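Local atomic coordinates of globin (PDB entry 2W31), a protein that holds a six-coordinate heme in the globin domain of a probably membrane-bound globin-coupled sensor, and probably binds oxygen. Residues A[16-21]-A[76-81]; A[68-73]-A[108-113]; A[72-77]-A[133-138]. One frame throughout, in Å; residues are numbered along the deposited sequence. Where two conformers were deposited one is given.

Interaction 1: residues A[16-21]-A[76-81]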
loop_
_atom_site.group_PDB
_atom_site.type_symbol
_atom_site.label_atom_id
_atom_site.label_comp_id
_atom_site.label_asym_id
_atom_site.label_seq_id
_atom_site.Cartn_x
_atom_site.Cartn_y
_atom_site.Cartn_z
ATOM N N GLU A 16 11.564 9.684 -14.379
ATOM C CA GLU A 16 10.391 10.542 -14.385
ATOM C C GLU A 16 9.677 10.533 -13.032
ATOM O O GLU A 16 9.230 11.574 -12.576
ATOM C CB GLU A 16 9.358 10.173 -15.451
ATOM C CG GLU A 16 8.553 11.434 -15.866
ATOM C CD GLU A 16 7.084 11.240 -16.299
ATOM O OE1 GLU A 16 6.656 10.112 -16.652
ATOM O OE2 GLU A 16 6.351 12.262 -16.291
ATOM N N ASP A 17 9.534 9.355 -12.414
ATOM C CA ASP A 17 8.918 9.314 -11.099
ATOM C C ASP A 17 9.770 10.093 -10.080
ATOM O O ASP A 17 9.250 10.798 -9.239
ATOM C CB ASP A 17 8.754 7.886 -10.610
ATOM C CG ASP A 17 7.783 7.098 -11.453
ATOM O OD1 ASP A 17 6.578 7.391 -11.395
ATOM O OD2 ASP A 17 8.226 6.165 -12.147
ATOM N N ALA A 18 11.089 9.927 -10.137
ATOM C CA ALA A 18 11.962 10.666 -9.185
ATOM C C ALA A 18 11.805 12.169 -9.373
ATOM O O ALA A 18 11.729 12.911 -8.386
ATOM C CB ALA A 18 13.438 10.251 -9.326
ATOM N N GLU A 19 11.750 12.618 -10.639
ATOM C CA GLU A 19 11.536 14.056 -10.925
ATOM C C GLU A 19 10.192 14.558 -10.386
ATOM O O GLU A 19 10.098 15.650 -9.800
ATOM C CB GLU A 19 11.682 14.311 -12.429
ATOM C CG GLU A 19 13.147 14.205 -12.891
ATOM C CD GLU A 19 13.330 13.959 -14.393
ATOM O OE1 GLU A 19 12.405 14.252 -15.184
ATOM O OE2 GLU A 19 14.422 13.450 -14.778
ATOM N N LEU A 20 9.158 13.723 -10.494
ATOM C CA LEU A 20 7.863 14.149 -9.997
ATOM C C LEU A 20 7.854 14.233 -8.478
ATOM O O LEU A 20 7.277 15.185 -7.897
ATOM C CB LEU A 20 6.763 13.215 -10.498
ATOM C CG LEU A 20 6.464 13.306 -11.988
ATOM C CD1 LEU A 20 5.727 12.027 -12.468
ATOM C CD2 LEU A 20 5.686 14.609 -12.242
ATOM N N LEU A 21 8.489 13.248 -7.811
ATOM C CA LEU A 21 8.602 13.343 -6.349
ATOM C C LEU A 21 9.373 14.623 -5.954
ATOM O O LEU A 21 8.986 15.317 -5.002
ATOM C CB LEU A 21 9.303 12.121 -5.779
ATOM C CG LEU A 21 8.517 10.812 -5.939
ATOM C CD1 LEU A 21 9.395 9.681 -5.443
ATOM C CD2 LEU A 21 7.202 10.866 -5.142
ATOM N N GLY A 76 14.900 12.784 -3.318
ATOM C CA GLY A 76 15.698 12.395 -4.498
ATOM C C GLY A 76 16.721 11.319 -4.050
ATOM O O GLY A 76 16.711 10.875 -2.896
ATOM N N SER A 77 17.645 10.938 -4.916
ATOM C CA SER A 77 18.671 9.908 -4.588
ATOM C C SER A 77 18.125 8.571 -4.038
ATOM O O SER A 77 18.515 8.094 -2.953
ATOM C CB SER A 77 19.805 10.466 -3.705
ATOM O OG SER A 77 19.312 11.169 -2.581
ATOM N N TYR A 78 17.256 7.949 -4.822
ATOM C CA TYR A 78 16.663 6.625 -4.536
ATOM C C TYR A 78 17.642 5.567 -5.047
ATOM O O TYR A 78 17.512 5.102 -6.197
ATOM C CB TYR A 78 15.290 6.544 -5.240
ATOM C CG TYR A 78 14.448 7.751 -4.895
ATOM C CD1 TYR A 78 13.913 7.892 -3.609
ATOM C CD2 TYR A 78 14.250 8.776 -5.807
ATOM C CE1 TYR A 78 13.166 9.056 -3.233
ATOM C CE2 TYR A 78 13.498 9.913 -5.473
ATOM C CZ TYR A 78 12.969 10.059 -4.187
ATOM O OH TYR A 78 12.286 11.204 -3.826
ATOM N N ASP A 79 18.665 5.250 -4.251
ATOM C CA ASP A 79 19.767 4.403 -4.726
ATOM C C ASP A 79 20.045 3.310 -3.710
ATOM O O ASP A 79 19.227 3.058 -2.828
ATOM C CB ASP A 79 21.017 5.272 -4.950
ATOM C CG ASP A 79 21.304 6.236 -3.756
ATOM O OD1 ASP A 79 20.804 6.047 -2.610
ATOM O OD2 ASP A 79 22.070 7.211 -3.967
ATOM N N ASN A 80 21.195 2.646 -3.811
ATOM C CA ASN A 80 21.405 1.530 -2.885
ATOM C C ASN A 80 21.613 1.997 -1.429
ATOM O O ASN A 80 21.228 1.299 -0.483
ATOM C CB ASN A 80 22.469 0.544 -3.379
ATOM C CG ASN A 80 21.915 -0.457 -4.376
ATOM O OD1 ASN A 80 21.216 -1.423 -4.012
ATOM N ND2 ASN A 80 22.244 -0.246 -5.646
ATOM N N ARG A 81 22.128 3.199 -1.238
ATOM C CA ARG A 81 22.167 3.811 0.088
ATOM C C ARG A 81 20.754 3.987 0.688
ATOM O O ARG A 81 20.510 3.773 1.893
ATOM C CB ARG A 81 22.861 5.149 -0.025
ATOM C CG ARG A 81 23.130 5.857 1.275
ATOM C CD ARG A 81 24.098 7.013 1.017
ATOM N NE ARG A 81 24.175 7.940 2.140
ATOM C CZ ARG A 81 24.271 9.262 2.007
ATOM N NH1 ARG A 81 24.279 9.816 0.794
ATOM N NH2 ARG A 81 24.344 10.034 3.090
#
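Tyr78 points its ring at helix 15-23, where Ala18 and Leu21, one helical turn apart, meet it in different ways. Ala18 CB sits at the ring edge, near the ring plane, 3.9 Å from Tyr78 CE2; a small side chain suits this place because the edge already comes close to the helix backbone. Leu21 crosses the tyrosine obliquely: its CD1 lies 3.8 Å from Tyr78 CZ and 3.6 Å from Tyr78 OH, so one branched residue covers both the outer carbon and the flank of the hydroxyl. The ring reaches them because CG of Tyr78 lies anti to the carbonyl carbon (chi1 -51°), from a residue at the centre of an inverse gamma turn. The chain just before the ring doubles back at Ser77, so that Gly76 C lies 3.8 Å above one face, toward the rim. The hydroxyl is held twice. Its main partner is the carbonyl oxygen of Leu73, and Gly76 N adds a weak bond to Tyr78 OH at 3.1 Å. Glycine fits here because at its backbone angles (phi 88°, psi -172°) a CB would run into the carbonyl oxygen of Ala75. Replacing Tyr78 by a phenylalanine would keep the apolar rim but would probably leave the carbonyl of Leu73 and the amide of Gly76 without their hydroxyl partner. The contact lies away from the heme site and joins helix 15-23 to the link between helices 62-72 and 80-96. Asp79 begins helix 80-96 as its N-cap, bonding through OD1 to the amide of Tyr82, whose ring meets Tyr78 edge-to-face. Helix 15-23 also rests on helix 125-151 through Asp17 and Leu20, with a salt bridge from Asp17 to Lys137.

Interaction 2: residues A[68-73]-A[108-113]; sequences DWFVSL and NVVRQF. With HEM (protoporphyrin IX containing Fe), chain C.
Trp69 and Phe70 grip Val110 where two helices of the globin fold cross: helix 62-72, the E helix carrying the axial heme ligand His66, and helix 100-121, the G helix. The local axes are 12.7 Å apart and cross at -54°, a wide spacing that two large aromatic side chains fill. Val110 is forked to suit both. Its CG2 comes to the edge of the indole, near the ring plane, 3.9 Å from Trp69 CZ3, while CG1 stands 4.0 Å from Phe70 CD1, at the edge of that ring. Both aromatic residues carry CG opposite the backbone N (chi1 165° for Trp69 and 173° for Phe70), yet as neighbours on the helix they leave it in different directions, which makes room for the valine between them. Further along, packing is looser: Phe70 CZ and Phe113 CE2 are 4.3 Å apart, their rings meeting obliquely, and Leu35 of helix 32-44 touches both. The outward side of helix 62-72 differs again, for Asp68 is exposed and bonds to Gln64. The far flank of helix 100-121, by contrast, is a subunit interface: Arg111 forms salt bridges with Glu136 and Asp140 of its own chain and with Asp140 of the second subunit, where Asn108 also bonds. The tight part is the heme side. Trp69 belongs to the heme pocket, and its flat, broad indole suits a place between ligand and protein: Leu73 CG lies over one face, 4.2 Å above the plane, and a heme methyl presses on the opposite one. Trp69 NE1 donates to OD1 of Asn142, which should help fix the rotation of the ring. The methyl carbon CMB, centred over the indole, lies 3.1 Å from Trp69 CE2, closer than carbons usually pack and perhaps strained.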
loop_
_atom_site.group_PDB
_atom_site.type_symbol
_atom_site.label_atom_id
_atom_site.label_comp_id
_atom_site.label_asym_id
_atom_site.label_seq_id
_atom_site.Cartn_x
_atom_site.Cartn_y
_atom_site.Cartn_z
ATOM N N ASP A 68 10.812 13.594 9.603
ATOM C CA ASP A 68 12.016 13.632 8.756
ATOM C C ASP A 68 11.961 12.539 7.692
ATOM O O ASP A 68 12.302 12.787 6.533
ATOM C CB ASP A 68 13.322 13.487 9.570
ATOM C CG ASP A 68 13.656 14.697 10.450
ATOM O OD1 ASP A 68 13.137 15.826 10.242
ATOM O OD2 ASP A 68 14.485 14.475 11.372
ATOM N N TRP A 69 11.509 11.336 8.082
ATOM C CA TRP A 69 11.350 10.236 7.121
ATOM C C TRP A 69 10.367 10.633 5.983
ATOM O O TRP A 69 10.630 10.377 4.779
ATOM C CB TRP A 69 10.869 8.941 7.824
ATOM C CG TRP A 69 10.344 7.931 6.786
ATOM C CD1 TRP A 69 11.071 7.055 6.034
ATOM C CD2 TRP A 69 8.968 7.792 6.360
ATOM N NE1 TRP A 69 10.222 6.371 5.137
ATOM C CE2 TRP A 69 8.933 6.803 5.349
ATOM C CE3 TRP A 69 7.757 8.407 6.761
ATOM C CZ2 TRP A 69 7.726 6.411 4.732
ATOM C CZ3 TRP A 69 6.569 8.018 6.158
ATOM C CH2 TRP A 69 6.575 7.023 5.143
ATOM N N PHE A 70 9.263 11.263 6.368
ATOM C CA PHE A 70 8.272 11.715 5.384
ATOM C C PHE A 70 8.897 12.657 4.328
ATOM O O PHE A 70 8.735 12.493 3.113
ATOM C CB PHE A 70 7.083 12.352 6.099
ATOM C CG PHE A 70 6.086 13.011 5.182
ATOM C CD1 PHE A 70 5.184 12.240 4.411
ATOM C CD2 PHE A 70 6.026 14.408 5.083
ATOM C CE1 PHE A 70 4.267 12.853 3.567
ATOM C CE2 PHE A 70 5.073 15.018 4.267
ATOM C CZ PHE A 70 4.202 14.242 3.487
ATOM N N VAL A 71 9.637 13.643 4.810
ATOM C CA VAL A 71 10.324 14.544 3.895
ATOM C C VAL A 71 11.308 13.817 2.970
ATOM O O VAL A 71 11.396 14.131 1.774
ATOM C CB VAL A 71 11.031 15.642 4.699
ATOM C CG1 VAL A 71 11.907 16.506 3.796
ATOM C CG2 VAL A 71 9.964 16.501 5.380
ATOM N N SER A 72 11.999 12.805 3.497
ATOM C CA SER A 72 12.963 12.041 2.717
ATOM C C SER A 72 12.349 11.302 1.522
ATOM O O SER A 72 13.072 10.968 0.577
ATOM C CB SER A 72 13.700 11.039 3.609
ATOM O OG SER A 72 12.889 9.928 3.929
ATOM N N LEU A 73 11.027 11.025 1.571
ATOM C CA LEU A 73 10.367 10.383 0.426
ATOM C C LEU A 73 10.534 11.220 -0.841
ATOM O O LEU A 73 10.524 10.672 -1.956
ATOM C CB LEU A 73 8.859 10.214 0.654
ATOM C CG LEU A 73 8.449 9.277 1.772
ATOM C CD1 LEU A 73 6.947 9.470 2.099
ATOM C CD2 LEU A 73 8.710 7.825 1.353
ATOM N N ASN A 108 -0.772 3.352 5.622
ATOM C CA ASN A 108 -2.097 3.790 5.134
ATOM C C ASN A 108 -2.377 5.260 5.532
ATOM O O ASN A 108 -2.899 6.047 4.702
ATOM C CB ASN A 108 -3.217 2.863 5.641
ATOM C CG ASN A 108 -4.562 3.207 5.006
ATOM O OD1 ASN A 108 -5.358 3.935 5.604
ATOM N ND2 ASN A 108 -4.766 2.791 3.753
ATOM N N VAL A 109 -2.016 5.622 6.778
ATOM C CA VAL A 109 -2.199 7.001 7.216
ATOM C C VAL A 109 -1.419 7.979 6.294
ATOM O O VAL A 109 -1.938 9.005 5.851
ATOM C CB VAL A 109 -1.753 7.191 8.684
ATOM C CG1 VAL A 109 -1.915 8.690 9.109
ATOM C CG2 VAL A 109 -2.543 6.262 9.594
ATOM N N VAL A 110 -0.149 7.665 6.044
ATOM C CA VAL A 110 0.683 8.521 5.186
ATOM C C VAL A 110 0.115 8.573 3.758
ATOM O O VAL A 110 0.083 9.630 3.099
ATOM C CB VAL A 110 2.138 8.012 5.199
ATOM C CG1 VAL A 110 3.038 8.810 4.280
ATOM C CG2 VAL A 110 2.681 8.013 6.634
ATOM N N ARG A 111 -0.323 7.419 3.274
ATOM C CA ARG A 111 -0.824 7.341 1.908
ATOM C C ARG A 111 -2.079 8.237 1.741
ATOM O O ARG A 111 -2.185 9.000 0.793
ATOM C CB ARG A 111 -1.171 5.879 1.643
ATOM C CG ARG A 111 -1.462 5.572 0.272
ATOM C CD ARG A 111 -2.069 4.131 0.218
ATOM N NE ARG A 111 -1.269 3.057 0.829
ATOM C CZ ARG A 111 -0.160 2.540 0.268
ATOM N NH1 ARG A 111 0.325 3.050 -0.844
ATOM N NH2 ARG A 111 0.518 1.546 0.823
ATOM N N GLN A 112 -3.022 8.180 2.691
ATOM C CA GLN A 112 -4.277 8.937 2.537
ATOM C C GLN A 112 -3.933 10.421 2.616
ATOM O O GLN A 112 -4.480 11.231 1.861
ATOM C CB GLN A 112 -5.259 8.559 3.654
ATOM C CG GLN A 112 -5.531 7.038 3.759
ATOM C CD GLN A 112 -6.596 6.512 2.798
ATOM O OE1 GLN A 112 -6.833 7.095 1.724
ATOM N NE2 GLN A 112 -7.233 5.382 3.174
ATOM N N PHE A 113 -3.014 10.777 3.524
ATOM C CA PHE A 113 -2.664 12.187 3.723
ATOM C C PHE A 113 -2.033 12.754 2.448
ATOM O O PHE A 113 -2.382 13.878 1.990
ATOM C CB PHE A 113 -1.661 12.287 4.874
ATOM C CG PHE A 113 -1.225 13.720 5.204
ATOM C CD1 PHE A 113 -1.921 14.504 6.142
ATOM C CD2 PHE A 113 -0.116 14.275 4.560
ATOM C CE1 PHE A 113 -1.521 15.819 6.415
ATOM C CE2 PHE A 113 0.311 15.598 4.857
ATOM C CZ PHE A 113 -0.406 16.357 5.758
HETATM C CHA HEM C . 11.961 4.640 14.663
HETATM C CHB HEM C . 10.018 5.402 10.320
HETATM C CHC HEM C . 5.938 3.319 11.900
HETATM C CHD HEM C . 7.508 3.810 16.442
HETATM C C1A HEM C . 11.807 5.019 13.347
HETATM C C2A HEM C . 12.832 5.602 12.500
HETATM C C3A HEM C . 12.293 5.839 11.297
HETATM C C4A HEM C . 10.908 5.383 11.366
HETATM C CMA HEM C . 12.953 6.449 10.045
HETATM C CAA HEM C . 14.307 5.880 12.935
HETATM C CBA HEM C . 14.966 4.497 12.882
HETATM C CGA HEM C . 16.482 4.514 12.872
HETATM O O1A HEM C . 17.099 4.933 11.852
HETATM O O2A HEM C . 17.073 4.082 13.901
HETATM C C1B HEM C . 8.787 4.768 10.332
HETATM C C2B HEM C . 7.935 4.502 9.182
HETATM C C3B HEM C . 6.808 3.924 9.610
HETATM C C4B HEM C . 6.884 3.849 11.063
HETATM C CMB HEM C . 8.373 4.842 7.741
HETATM C CAB HEM C . 5.595 3.466 8.803
HETATM C CBB HEM C . 5.106 4.197 7.783
HETATM C C1C HEM C . 5.970 3.344 13.272
HETATM C C2C HEM C . 4.874 3.038 14.161
HETATM C C3C HEM C . 5.298 3.211 15.416
HETATM C C4C HEM C . 6.690 3.606 15.361
HETATM C CMC HEM C . 3.468 2.614 13.741
HETATM C CAC HEM C . 4.459 2.990 16.691
HETATM C CBC HEM C . 4.315 3.897 17.653
HETATM C C1D HEM C . 8.871 3.945 16.377
HETATM C C2D HEM C . 9.786 3.826 17.522
HETATM C C3D HEM C . 11.177 4.076 16.978
HETATM C C4D HEM C . 10.974 4.349 15.558
HETATM C CMD HEM C . 9.402 3.484 18.956
HETATM C CAD HEM C . 12.526 4.099 17.748
HETATM C CBD HEM C . 13.047 2.705 18.041
HETATM C CGD HEM C . 14.146 2.832 19.078
HETATM O O1D HEM C . 13.890 3.321 20.212
HETATM O O2D HEM C . 15.289 2.431 18.768
HETATM N NA HEM C . 10.631 4.903 12.637
HETATM N NB HEM C . 8.118 4.355 11.452
HETATM N NC HEM C . 7.082 3.698 14.028
HETATM N ND HEM C . 9.620 4.249 15.264
HETATM FE FE HEM C . 8.846 4.313 13.338
#

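Interaction 3: residues A[72-77]-A[133-138]; sequences SLFAGS and EAVEKI
The type I turn from Ser72 to Ala75, which opens the link from the E helix to the F helix of this globin domain, sets Leu73 and Phe74 against Ile138 and Val135 on helix 125-151, the H helix. Leu73 and Phe74 are the two central residues of the turn, which is closed by a weak bond from Ala75 N to Ser72 O at 3.2 Å. Leu73 faces the helix directly. Its CD2 lies 4.2 Å from Ile138 CG1, and the same CG1 is also 4.2 Å from Leu73 O, so the isoleucine touches both the side chain and the backbone of the turn. Ile138 manages this by extending CG1 anti to its own N (chi1 -159°). The carbonyl that it flanks is already engaged by the hydroxyl of Tyr78, on which Ile138 packs as well. Phe74 leaves the turn at an angle and only its outer end comes near: CE1 is 4.3 Å from Val135 CG2, which approaches the ring obliquely. A long, flat side chain suits this place because it spans the distance from the turn to the helix, and its ring also meets that of Phe70 edge-to-face. Val135, compact and branched at CB, is touched from both helix 15-23 (Leu21) and helix 100-121 (Thr114). With no hydrogen bond or charge pair across it, and separations above 4 Å, the contact relies on shape and the exclusion of water; direction comes instead from the turn, which fixes where its two central side chains leave the backbone.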
loop_
_atom_site.group_PDB
_atom_site.type_symbol
_atom_site.label_atom_id
_atom_site.label_comp_id
_atom_site.label_asym_id
_atom_site.label_seq_id
_atom_site.Cartn_x
_atom_site.Cartn_y
_atom_site.Cartn_z
ATOM N N SER A 72 11.999 12.805 3.497
ATOM C CA SER A 72 12.963 12.041 2.717
ATOM C C SER A 72 12.349 11.302 1.522
ATOM O O SER A 72 13.072 10.968 0.577
ATOM C CB SER A 72 13.700 11.039 3.609
ATOM O OG SER A 72 12.889 9.928 3.929
ATOM N N LEU A 73 11.027 11.025 1.571
ATOM C CA LEU A 73 10.367 10.383 0.426
ATOM C C LEU A 73 10.534 11.220 -0.841
ATOM O O LEU A 73 10.524 10.672 -1.956
ATOM C CB LEU A 73 8.859 10.214 0.654
ATOM C CG LEU A 73 8.449 9.277 1.772
ATOM C CD1 LEU A 73 6.947 9.470 2.099
ATOM C CD2 LEU A 73 8.710 7.825 1.353
ATOM N N PHE A 74 10.672 12.545 -0.650
ATOM C CA PHE A 74 10.679 13.515 -1.769
ATOM C C PHE A 74 12.089 14.088 -2.043
ATOM O O PHE A 74 12.247 14.967 -2.875
ATOM C CB PHE A 74 9.685 14.660 -1.477
ATOM C CG PHE A 74 8.339 14.166 -1.123
ATOM C CD1 PHE A 74 7.410 13.923 -2.125
ATOM C CD2 PHE A 74 7.995 13.894 0.200
ATOM C CE1 PHE A 74 6.131 13.410 -1.813
ATOM C CE2 PHE A 74 6.748 13.350 0.531
ATOM C CZ PHE A 74 5.810 13.133 -0.478
ATOM N N ALA A 75 13.100 13.547 -1.358
ATOM C CA ALA A 75 14.433 14.167 -1.360
ATOM C C ALA A 75 15.328 13.755 -2.521
ATOM O O ALA A 75 16.419 14.338 -2.714
ATOM C CB ALA A 75 15.126 13.927 -0.006
ATOM N N GLY A 76 14.900 12.784 -3.318
ATOM C CA GLY A 76 15.698 12.395 -4.498
ATOM C C GLY A 76 16.721 11.319 -4.050
ATOM O O GLY A 76 16.711 10.875 -2.896
ATOM N N SER A 77 17.645 10.938 -4.916
ATOM C CA SER A 77 18.671 9.908 -4.588
ATOM C C SER A 77 18.125 8.571 -4.038
ATOM O O SER A 77 18.515 8.094 -2.953
ATOM C CB SER A 77 19.805 10.466 -3.705
ATOM O OG SER A 77 19.312 11.169 -2.581
ATOM N N GLU A 133 0.724 8.372 -9.116
ATOM C CA GLU A 133 1.424 7.125 -9.424
ATOM C C GLU A 133 2.845 7.088 -8.823
ATOM O O GLU A 133 3.264 6.063 -8.295
ATOM C CB GLU A 133 1.476 6.863 -10.940
ATOM C CG GLU A 133 0.093 6.452 -11.552
ATOM C CD GLU A 133 0.063 6.439 -13.079
ATOM O OE1 GLU A 133 0.917 7.097 -13.708
ATOM O OE2 GLU A 133 -0.875 5.844 -13.645
ATOM N N ALA A 134 3.566 8.225 -8.862
ATOM C CA ALA A 134 4.929 8.282 -8.317
ATOM C C ALA A 134 4.891 8.065 -6.785
ATOM O O ALA A 134 5.731 7.343 -6.226
ATOM C CB ALA A 134 5.582 9.653 -8.642
ATOM N N VAL A 135 3.953 8.740 -6.101
ATOM C CA VAL A 135 3.851 8.636 -4.630
ATOM C C VAL A 135 3.459 7.204 -4.239
ATOM O O VAL A 135 4.034 6.631 -3.301
ATOM C CB VAL A 135 2.810 9.625 -4.075
ATOM C CG1 VAL A 135 2.360 9.244 -2.667
ATOM C CG2 VAL A 135 3.387 11.039 -4.134
ATOM N N GLU A 136 2.496 6.613 -4.953
ATOM C CA GLU A 136 2.145 5.215 -4.605
ATOM C C GLU A 136 3.317 4.258 -4.768
ATOM O O GLU A 136 3.489 3.344 -3.939
ATOM C CB GLU A 136 0.940 4.720 -5.384
ATOM C CG GLU A 136 -0.346 5.480 -5.122
ATOM C CD GLU A 136 -1.098 5.063 -3.905
ATOM O OE1 GLU A 136 -0.528 4.859 -2.814
ATOM O OE2 GLU A 136 -2.353 5.011 -4.019
ATOM N N LYS A 137 4.142 4.442 -5.806
ATOM C CA LYS A 137 5.329 3.620 -5.964
ATOM C C LYS A 137 6.328 3.797 -4.799
ATOM O O LYS A 137 6.789 2.832 -4.226
ATOM C CB LYS A 137 6.029 3.906 -7.301
ATOM C CG LYS A 137 5.285 3.405 -8.513
ATOM C CD LYS A 137 6.011 3.857 -9.750
ATOM C CE LYS A 137 5.059 3.990 -10.926
ATOM N NZ LYS A 137 5.659 4.629 -12.136
ATOM N N ILE A 138 6.662 5.032 -4.447
ATOM C CA ILE A 138 7.655 5.199 -3.375
ATOM C C ILE A 138 7.137 4.699 -2.021
ATOM O O ILE A 138 7.886 4.078 -1.255
ATOM C CB ILE A 138 8.247 6.635 -3.338
ATOM C CG1 ILE A 138 9.591 6.630 -2.590
ATOM C CG2 ILE A 138 7.290 7.701 -2.744
ATOM C CD1 ILE A 138 10.653 5.806 -3.275
#

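Overall arrangement
All three contacts are buried and apolar, but they differ in depth. Interaction 2 lies nearest the chain's centre and alone touches the heme; interaction 3 lies further out, and interaction 1 furthest. Interactions 2 and 3 overlap at Ser72 and Leu73, but Trp69 and Phe70 meet helix 100-121, whereas Leu73 and Phe74 meet helix 125-151; the salt bridge between Arg111 and Glu136 ties the two, close to the second subunit. The ranges of interactions 1 and 3 overlap at Gly76 and Ser77, but the Tyr78 hydroxyl on the Leu73 carbonyl and the Asp17-Lys137 bridge connect them. Aromatic bulk dominates interaction 2, aliphatic branches share interaction 3 with a phenylalanine, and a hydroxyl-bearing ring distinguishes interaction 1.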